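Local coordinates for aldolase (Klebsiella pneumoniae, PDB 6VOQ), which belongs to the class II aldolase and adducin family and binds a zinc ion, as an assembly of four copies of the chain, at residues Leu103-Cys114 with Phe156-Val164; Tyr23-Leu31 with Ala42-Gly50. All coordinates share one frame; numbering follows the deposited sequence.

In the fold
Both contacts are buried and both reach the mixed sheet of the chain, but from different strands. Contact 1 joins the end of helix 98-104 and the loop after it to the hairpin of strands 155-158 and 162-167; contact 2 joins the loop entering strand 30-34 to the loop leaving strand 40-42. Their centres lie about 21 Å apart and their nearest atoms about 7 Å, without touching. In contact 1 a serine grips a backbone turn beside a leucine cluster, and His161 binds zinc directly. Contact 2 relies on a threonine, a leucine and two bridging waters; the side chain of Asn30 lies about 5 Å from zinc and bonds weakly to its ligand Glu75. Each contact also meets the second subunit.

Contact 1 (Leu103-Cys114 with Phe156-Val164); sequences LSCLQGLDPHNC and FLLANHGPV. With ZN (zinc ion), chain B.
Ser104 sits over the turn of the hairpin 156-164 and holds it with both its backbone and its side chain. Its carbonyl O accepts from Asn160 N at 2.8 Å; the hydrogen bond is nearly straight (168° at the hydrogen), though the donor stands above the carbonyl plane and not on a lone pair. Ser104 OG takes His161 N at 2.9 Å, so carbonyl and hydroxyl receive two successive amides, while OG is also tied back to Thr101 O in the helix. Ser104 CB lies 3.6 Å from Leu157 CD1. Leu157 has CG anti to its backbone N (chi1 -169°), which turns its two methyls toward the 103-114 segment: Leu157 CD2 meets Leu103 CD2 at 3.8 Å, the two side chains crossing at about a right angle, and Cys114 SG at 3.8 Å, with Leu109 CD1 farther off. Asn160 starts away from the contact, yet its amide end folds back beside Cys105, Asn160 ND2 lying 4.0 Å from Cys105 CB; that amide nitrogen is bonded to Arg196 O and Phe118 O of the second subunit. A classic beta bulge, with His161 and Gly162 set opposite the single residue Leu158, interrupts the regular pairing of the hairpin strands at the metal ligand. His161 NE2 binds the zinc ion at 2.1 Å, with Glu75, His94 and His96 completing the site, so Ser104 holds the backbone of a metal ligand. Beyond the hairpin, strand 131-132 runs parallel to 155-158 and carries Val131 against Leu109 and Cys114, while Phe78 of helix 76-83 packs on Leu158 and Val164.

Contact 2 (Tyr23-Leu31 with Ala42-Gly50); sequences YATGSAGNL and ATPTGACLG
Thr43 has OG1 between its backbone N and carbonyl carbon (chi1 60°) and CG2 beside the N, which points the hydroxyl at Leu31 N and brings the methyl against the leucine, the two side chains crossing at a slant. Thr43 OG1 accepts from Leu31 N at 3.2 Å, while Thr43 N donates to Leu31 O at 3.0 Å, in the carbonyl plane; one residue thus holds both polar backbone atoms of Leu31. Thr43 CG2 packs on Leu31 CB at 3.8 Å. Leu49, its CG anti to the carbonyl carbon (chi1 -68°), spreads its methyls between the two ends of the 23-31 segment: Leu49 CD1 reaches Ala24 CB at 3.7 Å and CD2 approaches Leu31 CG. The bond from Thr43 N extends the antiparallel pairing of strands 30-34 and 40-42 in the sheet of this class II aldolase fold, whereas Leu31 N turns to a side-chain hydroxyl. Away from this pairing, Thr25 to Ala28 forms a type II' turn and Pro44 to Ala47 a type II turn. One water joins the loops by donating to Gly26 O and Ala28 O and accepting from Leu49 N at 3.0 Å. A second lies 2.6 Å from Thr43 OG1 and donates to Pro44 O and Gly29 O. Asn30 CB touches Thr43 OG1, but its amide leads away toward the metal site, OD1 making a weak hydrogen bond with His79 NE2 and ND2 another with OE2 of the zinc ligand Glu75. Met11 of helix 4-20 packs against both Leu31 and Thr43.

Contact 1 (Leu103-Cys114 with Phe156-Val164)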
loop_
_atom_site.group_PDB
_atom_site.type_symbol
_atom_site.label_atom_id
_atom_site.label_comp_id
_atom_site.label_asym_id
_atom_site.label_seq_id
_atom_site.Cartn_x
_atom_site.Cartn_y
_atom_site.Cartn_z
ATOM N N LEU A 103 -16.830 0.210 5.858
ATOM C CA LEU A 103 -17.744 0.784 6.833
ATOM C C LEU A 103 -19.166 0.859 6.295
ATOM O O LEU A 103 -20.126 0.688 7.057
ATOM C CB LEU A 103 -17.250 2.168 7.237
ATOM C CG LEU A 103 -18.014 2.885 8.341
ATOM C CD1 LEU A 103 -17.811 2.183 9.667
ATOM C CD2 LEU A 103 -17.525 4.294 8.420
ATOM N N SER A 104 -19.322 1.091 4.989
ATOM C CA SER A 104 -20.657 1.256 4.417
ATOM C C SER A 104 -21.410 -0.060 4.297
ATOM O O SER A 104 -22.631 -0.036 4.120
ATOM C CB SER A 104 -20.569 1.919 3.034
ATOM O OG SER A 104 -20.523 0.943 2.000
ATOM N N CYS A 105 -20.719 -1.198 4.386
ATOM C CA CYS A 105 -21.349 -2.512 4.317
ATOM C C CYS A 105 -21.684 -3.096 5.679
ATOM O O CYS A 105 -22.178 -4.224 5.744
ATOM C CB CYS A 105 -20.457 -3.501 3.551
ATOM S SG CYS A 105 -19.926 -2.930 1.932
ATOM N N LEU A 106 -21.438 -2.369 6.760
ATOM C CA LEU A 106 -21.676 -2.904 8.089
ATOM C C LEU A 106 -23.144 -2.767 8.480
ATOM O O LEU A 106 -23.864 -1.874 8.021
ATOM C CB LEU A 106 -20.791 -2.200 9.120
ATOM C CG LEU A 106 -19.322 -2.637 9.091
ATOM C CD1 LEU A 106 -18.499 -2.017 10.224
ATOM C CD2 LEU A 106 -19.239 -4.140 9.125
ATOM N N GLN A 107 -23.585 -3.677 9.326
ATOM C CA GLN A 107 -24.912 -3.618 9.909
ATOM C C GLN A 107 -24.868 -2.764 11.172
ATOM O O GLN A 107 -23.833 -2.660 11.841
ATOM C CB GLN A 107 -25.413 -5.033 10.220
ATOM C CG GLN A 107 -26.864 -5.108 10.567
ATOM C CD GLN A 107 -27.747 -4.779 9.386
ATOM O OE1 GLN A 107 -28.267 -3.667 9.276
ATOM N NE2 GLN A 107 -27.926 -5.746 8.495
ATOM N N GLY A 108 -25.987 -2.110 11.470
ATOM C CA GLY A 108 -26.094 -1.356 12.706
ATOM C C GLY A 108 -25.393 -0.019 12.730
ATOM O O GLY A 108 -25.145 0.513 13.815
ATOM N N LEU A 109 -25.058 0.547 11.576
ATOM C CA LEU A 109 -24.472 1.882 11.544
ATOM C C LEU A 109 -25.458 2.925 12.055
ATOM O O LEU A 109 -26.658 2.861 11.776
ATOM C CB LEU A 109 -24.060 2.252 10.123
ATOM C CG LEU A 109 -22.894 1.539 9.453
ATOM C CD1 LEU A 109 -22.734 2.160 8.091
ATOM C CD2 LEU A 109 -21.607 1.668 10.282
ATOM N N ASP A 110 -24.950 3.891 12.800
ATOM C CA ASP A 110 -25.756 5.054 13.153
ATOM C C ASP A 110 -26.070 5.837 11.881
ATOM O O ASP A 110 -25.150 6.407 11.280
ATOM C CB ASP A 110 -25.003 5.920 14.161
ATOM C CG ASP A 110 -25.865 7.018 14.765
ATOM O OD1 ASP A 110 -26.855 7.444 14.127
ATOM O OD2 ASP A 110 -25.526 7.473 15.883
ATOM N N PRO A 111 -27.323 5.898 11.435
ATOM C CA PRO A 111 -27.608 6.538 10.140
ATOM C C PRO A 111 -27.409 8.043 10.140
ATOM O O PRO A 111 -27.359 8.641 9.058
ATOM C CB PRO A 111 -29.080 6.178 9.886
ATOM C CG PRO A 111 -29.657 6.023 11.268
ATOM C CD PRO A 111 -28.548 5.440 12.117
ATOM N N HIS A 112 -27.321 8.679 11.308
ATOM C CA HIS A 112 -27.089 10.115 11.373
ATOM C C HIS A 112 -25.628 10.478 11.574
ATOM O O HIS A 112 -25.249 11.623 11.309
ATOM C CB HIS A 112 -27.891 10.751 12.512
ATOM C CG HIS A 112 -29.335 10.365 12.544
ATOM N ND1 HIS A 112 -30.282 10.956 11.734
ATOM C CD2 HIS A 112 -30.001 9.479 13.322
ATOM C CE1 HIS A 112 -31.468 10.441 12.003
ATOM N NE2 HIS A 112 -31.325 9.542 12.962
ATOM N N ASN A 113 -24.809 9.545 12.047
ATOM C CA ASN A 113 -23.428 9.862 12.406
ATOM C C ASN A 113 -22.696 8.525 12.543
ATOM O O ASN A 113 -22.638 7.948 13.629
ATOM C CB ASN A 113 -23.371 10.679 13.685
ATOM C CG ASN A 113 -21.954 10.974 14.128
ATOM O OD1 ASN A 113 -21.019 10.971 13.316
ATOM N ND2 ASN A 113 -21.786 11.234 15.426
ATOM N N CYS A 114 -22.147 8.047 11.434
ATOM C CA CYS A 114 -21.598 6.701 11.393
ATOM C C CYS A 114 -20.160 6.622 11.873
ATOM O O CYS A 114 -19.639 5.516 12.034
ATOM C CB CYS A 114 -21.675 6.147 9.975
ATOM S SG CYS A 114 -20.606 7.009 8.845
ATOM N N PHE A 156 -21.274 12.038 3.002
ATOM C CA PHE A 156 -22.356 11.067 3.062
ATOM C C PHE A 156 -21.802 9.683 2.777
ATOM O O PHE A 156 -20.952 9.517 1.898
ATOM C CB PHE A 156 -23.470 11.369 2.040
ATOM C CG PHE A 156 -23.751 12.826 1.855
ATOM C CD1 PHE A 156 -24.637 13.478 2.691
ATOM C CD2 PHE A 156 -23.148 13.542 0.829
ATOM C CE1 PHE A 156 -24.909 14.822 2.524
ATOM C CE2 PHE A 156 -23.410 14.882 0.662
ATOM C CZ PHE A 156 -24.292 15.524 1.510
ATOM N N LEU A 157 -22.296 8.689 3.501
ATOM C CA LEU A 157 -21.888 7.311 3.266
ATOM C C LEU A 157 -23.068 6.582 2.641
ATOM O O LEU A 157 -24.107 6.403 3.290
ATOM C CB LEU A 157 -21.423 6.644 4.554
ATOM C CG LEU A 157 -20.732 5.284 4.443
ATOM C CD1 LEU A 157 -19.528 5.349 3.533
ATOM C CD2 LEU A 157 -20.312 4.796 5.813
ATOM N N LEU A 158 -22.911 6.194 1.374
ATOM C CA LEU A 158 -23.885 5.352 0.691
ATOM C C LEU A 158 -23.659 3.905 1.108
ATOM O O LEU A 158 -22.597 3.338 0.837
ATOM C CB LEU A 158 -23.756 5.488 -0.823
ATOM C CG LEU A 158 -23.758 6.880 -1.437
ATOM C CD1 LEU A 158 -23.726 6.732 -2.946
ATOM C CD2 LEU A 158 -24.975 7.667 -1.016
ATOM N N ALA A 159 -24.639 3.325 1.793
ATOM C CA ALA A 159 -24.494 1.968 2.297
ATOM C C ALA A 159 -24.195 1.007 1.153
ATOM O O ALA A 159 -24.699 1.174 0.041
ATOM C CB ALA A 159 -25.763 1.550 3.035
ATOM N N ASN A 160 -23.350 0.010 1.429
ATOM C CA ASN A 160 -22.959 -0.998 0.438
ATOM C C ASN A 160 -22.438 -0.355 -0.844
ATOM O O ASN A 160 -22.733 -0.804 -1.953
ATOM C CB ASN A 160 -24.115 -1.941 0.111
ATOM C CG ASN A 160 -24.660 -2.633 1.319
ATOM O OD1 ASN A 160 -25.656 -2.199 1.908
ATOM N ND2 ASN A 160 -24.020 -3.725 1.706
ATOM N N HIS A 161 -21.657 0.706 -0.696
ATOM C CA HIS A 161 -21.275 1.477 -1.865
ATOM C C HIS A 161 -19.988 2.250 -1.628
ATOM O O HIS A 161 -18.923 1.835 -2.095
ATOM C CB HIS A 161 -22.406 2.423 -2.245
ATOM C CG HIS A 161 -22.216 3.085 -3.571
ATOM N ND1 HIS A 161 -23.252 3.675 -4.260
ATOM C CD2 HIS A 161 -21.114 3.247 -4.338
ATOM C CE1 HIS A 161 -22.795 4.175 -5.392
ATOM N NE2 HIS A 161 -21.500 3.927 -5.464
ATOM N N GLY A 162 -20.079 3.382 -0.921
ATOM C CA GLY A 162 -18.923 4.208 -0.655
ATOM C C GLY A 162 -19.249 5.656 -0.320
ATOM O O GLY A 162 -20.418 6.064 -0.278
ATOM N N PRO A 163 -18.205 6.459 -0.081
ATOM C CA PRO A 163 -18.405 7.842 0.359
ATOM C C PRO A 163 -18.676 8.821 -0.775
ATOM O O PRO A 163 -18.252 8.642 -1.919
ATOM C CB PRO A 163 -17.069 8.176 1.027
ATOM C CG PRO A 163 -16.103 7.382 0.265
ATOM C CD PRO A 163 -16.785 6.079 -0.003
ATOM N N VAL A 164 -19.382 9.887 -0.417
ATOM C CA VAL A 164 -19.608 11.047 -1.266
ATOM C C VAL A 164 -19.231 12.248 -0.410
ATOM O O VAL A 164 -19.861 12.490 0.626
ATOM C CB VAL A 164 -21.064 11.146 -1.744
ATOM C CG1 VAL A 164 -21.292 12.466 -2.489
ATOM C CG2 VAL A 164 -21.420 9.956 -2.619
HETATM ZN ZN ZN B . -20.052 4.618 -6.890
#

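Contact 2 (Tyr23-Leu31 with Ala42-Gly50)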
loop_
_atom_site.group_PDB
_atom_site.type_symbol
_atom_site.label_atom_id
_atom_site.label_comp_id
_atom_site.label_asym_id
_atom_site.label_seq_id
_atom_site.Cartn_x
_atom_site.Cartn_y
_atom_site.Cartn_z
ATOM N N TYR A 23 -6.685 5.002 -3.645
ATOM C CA TYR A 23 -8.024 5.450 -3.275
ATOM C C TYR A 23 -9.056 5.080 -4.329
ATOM O O TYR A 23 -10.233 4.898 -4.002
ATOM C CB TYR A 23 -8.034 6.960 -3.054
ATOM C CG TYR A 23 -7.244 7.402 -1.863
ATOM C CD1 TYR A 23 -5.900 7.754 -1.990
ATOM C CD2 TYR A 23 -7.833 7.467 -0.603
ATOM C CE1 TYR A 23 -5.161 8.160 -0.897
ATOM C CE2 TYR A 23 -7.102 7.862 0.500
ATOM C CZ TYR A 23 -5.763 8.210 0.347
ATOM O OH TYR A 23 -5.026 8.613 1.437
ATOM N N ALA A 24 -8.650 4.988 -5.594
ATOM C CA ALA A 24 -9.535 4.549 -6.665
ATOM C C ALA A 24 -8.892 3.388 -7.402
ATOM O O ALA A 24 -7.687 3.404 -7.677
ATOM C CB ALA A 24 -9.853 5.674 -7.658
ATOM N N THR A 25 -9.702 2.379 -7.711
ATOM C CA THR A 25 -9.253 1.217 -8.463
ATOM C C THR A 25 -10.182 0.993 -9.644
ATOM O O THR A 25 -11.398 1.144 -9.523
ATOM C CB THR A 25 -9.231 -0.047 -7.602
ATOM O OG1 THR A 25 -10.575 -0.507 -7.413
ATOM C CG2 THR A 25 -8.583 0.222 -6.246
ATOM N N GLY A 26 -9.600 0.634 -10.782
ATOM C CA GLY A 26 -10.411 0.235 -11.921
ATOM C C GLY A 26 -11.247 1.382 -12.446
ATOM O O GLY A 26 -10.763 2.503 -12.632
ATOM N N SER A 27 -12.524 1.101 -12.685
ATOM C CA SER A 27 -13.467 2.063 -13.236
ATOM C C SER A 27 -14.225 2.842 -12.166
ATOM O O SER A 27 -15.131 3.607 -12.509
ATOM C CB SER A 27 -14.462 1.341 -14.151
ATOM O OG SER A 27 -15.466 0.676 -13.394
ATOM N N ALA A 28 -13.883 2.672 -10.889
ATOM C CA ALA A 28 -14.683 3.220 -9.801
ATOM C C ALA A 28 -14.295 4.657 -9.476
ATOM O O ALA A 28 -13.115 5.022 -9.492
ATOM C CB ALA A 28 -14.549 2.366 -8.543
ATOM N N GLY A 29 -15.299 5.461 -9.170
ATOM C CA GLY A 29 -15.078 6.798 -8.668
ATOM C C GLY A 29 -15.376 7.858 -9.710
ATOM O O GLY A 29 -15.320 7.620 -10.920
ATOM N N ASN A 30 -15.705 9.052 -9.231
ATOM C CA ASN A 30 -15.911 10.186 -10.115
ATOM C C ASN A 30 -15.705 11.474 -9.328
ATOM O O ASN A 30 -15.828 11.499 -8.101
ATOM C CB ASN A 30 -17.297 10.146 -10.759
ATOM C CG ASN A 30 -18.367 9.696 -9.803
ATOM O OD1 ASN A 30 -18.867 10.481 -9.002
ATOM N ND2 ASN A 30 -18.729 8.422 -9.880
ATOM N N LEU A 31 -15.361 12.531 -10.051
ATOM C CA LEU A 31 -15.107 13.841 -9.482
ATOM C C LEU A 31 -16.010 14.846 -10.174
ATOM O O LEU A 31 -16.316 14.708 -11.362
ATOM C CB LEU A 31 -13.618 14.258 -9.638
ATOM C CG LEU A 31 -12.570 13.174 -9.328
ATOM C CD1 LEU A 31 -11.162 13.605 -9.710
ATOM C CD2 LEU A 31 -12.617 12.775 -7.861
ATOM N N ALA A 42 -17.211 17.419 -14.688
ATOM C CA ALA A 42 -17.273 16.094 -14.090
ATOM C C ALA A 42 -16.461 15.114 -14.920
ATOM O O ALA A 42 -16.216 15.330 -16.108
ATOM C CB ALA A 42 -18.723 15.598 -13.962
ATOM N N THR A 43 -16.040 14.029 -14.270
ATOM C CA THR A 43 -15.316 12.981 -14.964
ATOM C C THR A 43 -16.282 12.166 -15.821
ATOM O O THR A 43 -17.411 11.895 -15.404
ATOM C CB THR A 43 -14.580 12.068 -13.972
ATOM O OG1 THR A 43 -15.512 11.464 -13.078
ATOM C CG2 THR A 43 -13.587 12.860 -13.152
ATOM N N PRO A 44 -15.885 11.779 -17.025
ATOM C CA PRO A 44 -16.844 11.169 -17.952
ATOM C C PRO A 44 -17.168 9.733 -17.565
ATOM O O PRO A 44 -16.552 9.127 -16.685
ATOM C CB PRO A 44 -16.131 11.254 -19.304
ATOM C CG PRO A 44 -14.683 11.297 -18.967
ATOM C CD PRO A 44 -14.572 12.019 -17.652
ATOM N N THR A 45 -18.180 9.198 -18.239
ATOM C CA THR A 45 -18.628 7.832 -18.000
ATOM C C THR A 45 -17.536 6.822 -18.353
ATOM O O THR A 45 -16.672 7.075 -19.197
ATOM C CB THR A 45 -19.895 7.548 -18.812
ATOM O OG1 THR A 45 -20.405 6.253 -18.489
ATOM C CG2 THR A 45 -19.607 7.620 -20.315
ATOM N N GLY A 46 -17.573 5.674 -17.679
ATOM C CA GLY A 46 -16.654 4.588 -17.962
ATOM C C GLY A 46 -15.194 4.991 -17.925
ATOM O O GLY A 46 -14.348 4.375 -18.583
ATOM N N ALA A 47 -14.891 6.028 -17.156
ATOM C CA ALA A 47 -13.555 6.591 -17.090
ATOM C C ALA A 47 -12.757 5.963 -15.958
ATOM O O ALA A 47 -13.306 5.388 -15.013
ATOM C CB ALA A 47 -13.617 8.107 -16.902
ATOM N N CYS A 48 -11.439 6.083 -16.075
ATOM C CA CYS A 48 -10.499 5.640 -15.058
ATOM C C CYS A 48 -9.763 6.869 -14.540
ATOM O O CYS A 48 -9.142 7.598 -15.321
ATOM C CB CYS A 48 -9.525 4.601 -15.631
ATOM S SG CYS A 48 -8.074 4.235 -14.620
ATOM N N LEU A 49 -9.856 7.110 -13.230
ATOM C CA LEU A 49 -9.337 8.348 -12.659
ATOM C C LEU A 49 -7.855 8.557 -12.937
ATOM O O LEU A 49 -7.387 9.700 -12.902
ATOM C CB LEU A 49 -9.580 8.373 -11.155
ATOM C CG LEU A 49 -11.058 8.485 -10.792
ATOM C CD1 LEU A 49 -11.221 8.713 -9.304
ATOM C CD2 LEU A 49 -11.698 9.605 -11.589
ATOM N N GLY A 50 -7.107 7.494 -13.203
ATOM C CA GLY A 50 -5.722 7.674 -13.565
ATOM C C GLY A 50 -5.469 7.951 -15.026
ATOM O O GLY A 50 -4.312 8.100 -15.415
HETATM O O HOH W 1 -10.966 4.851 -11.564
HETATM O O HOH W 2 -16.134 9.007 -13.798
#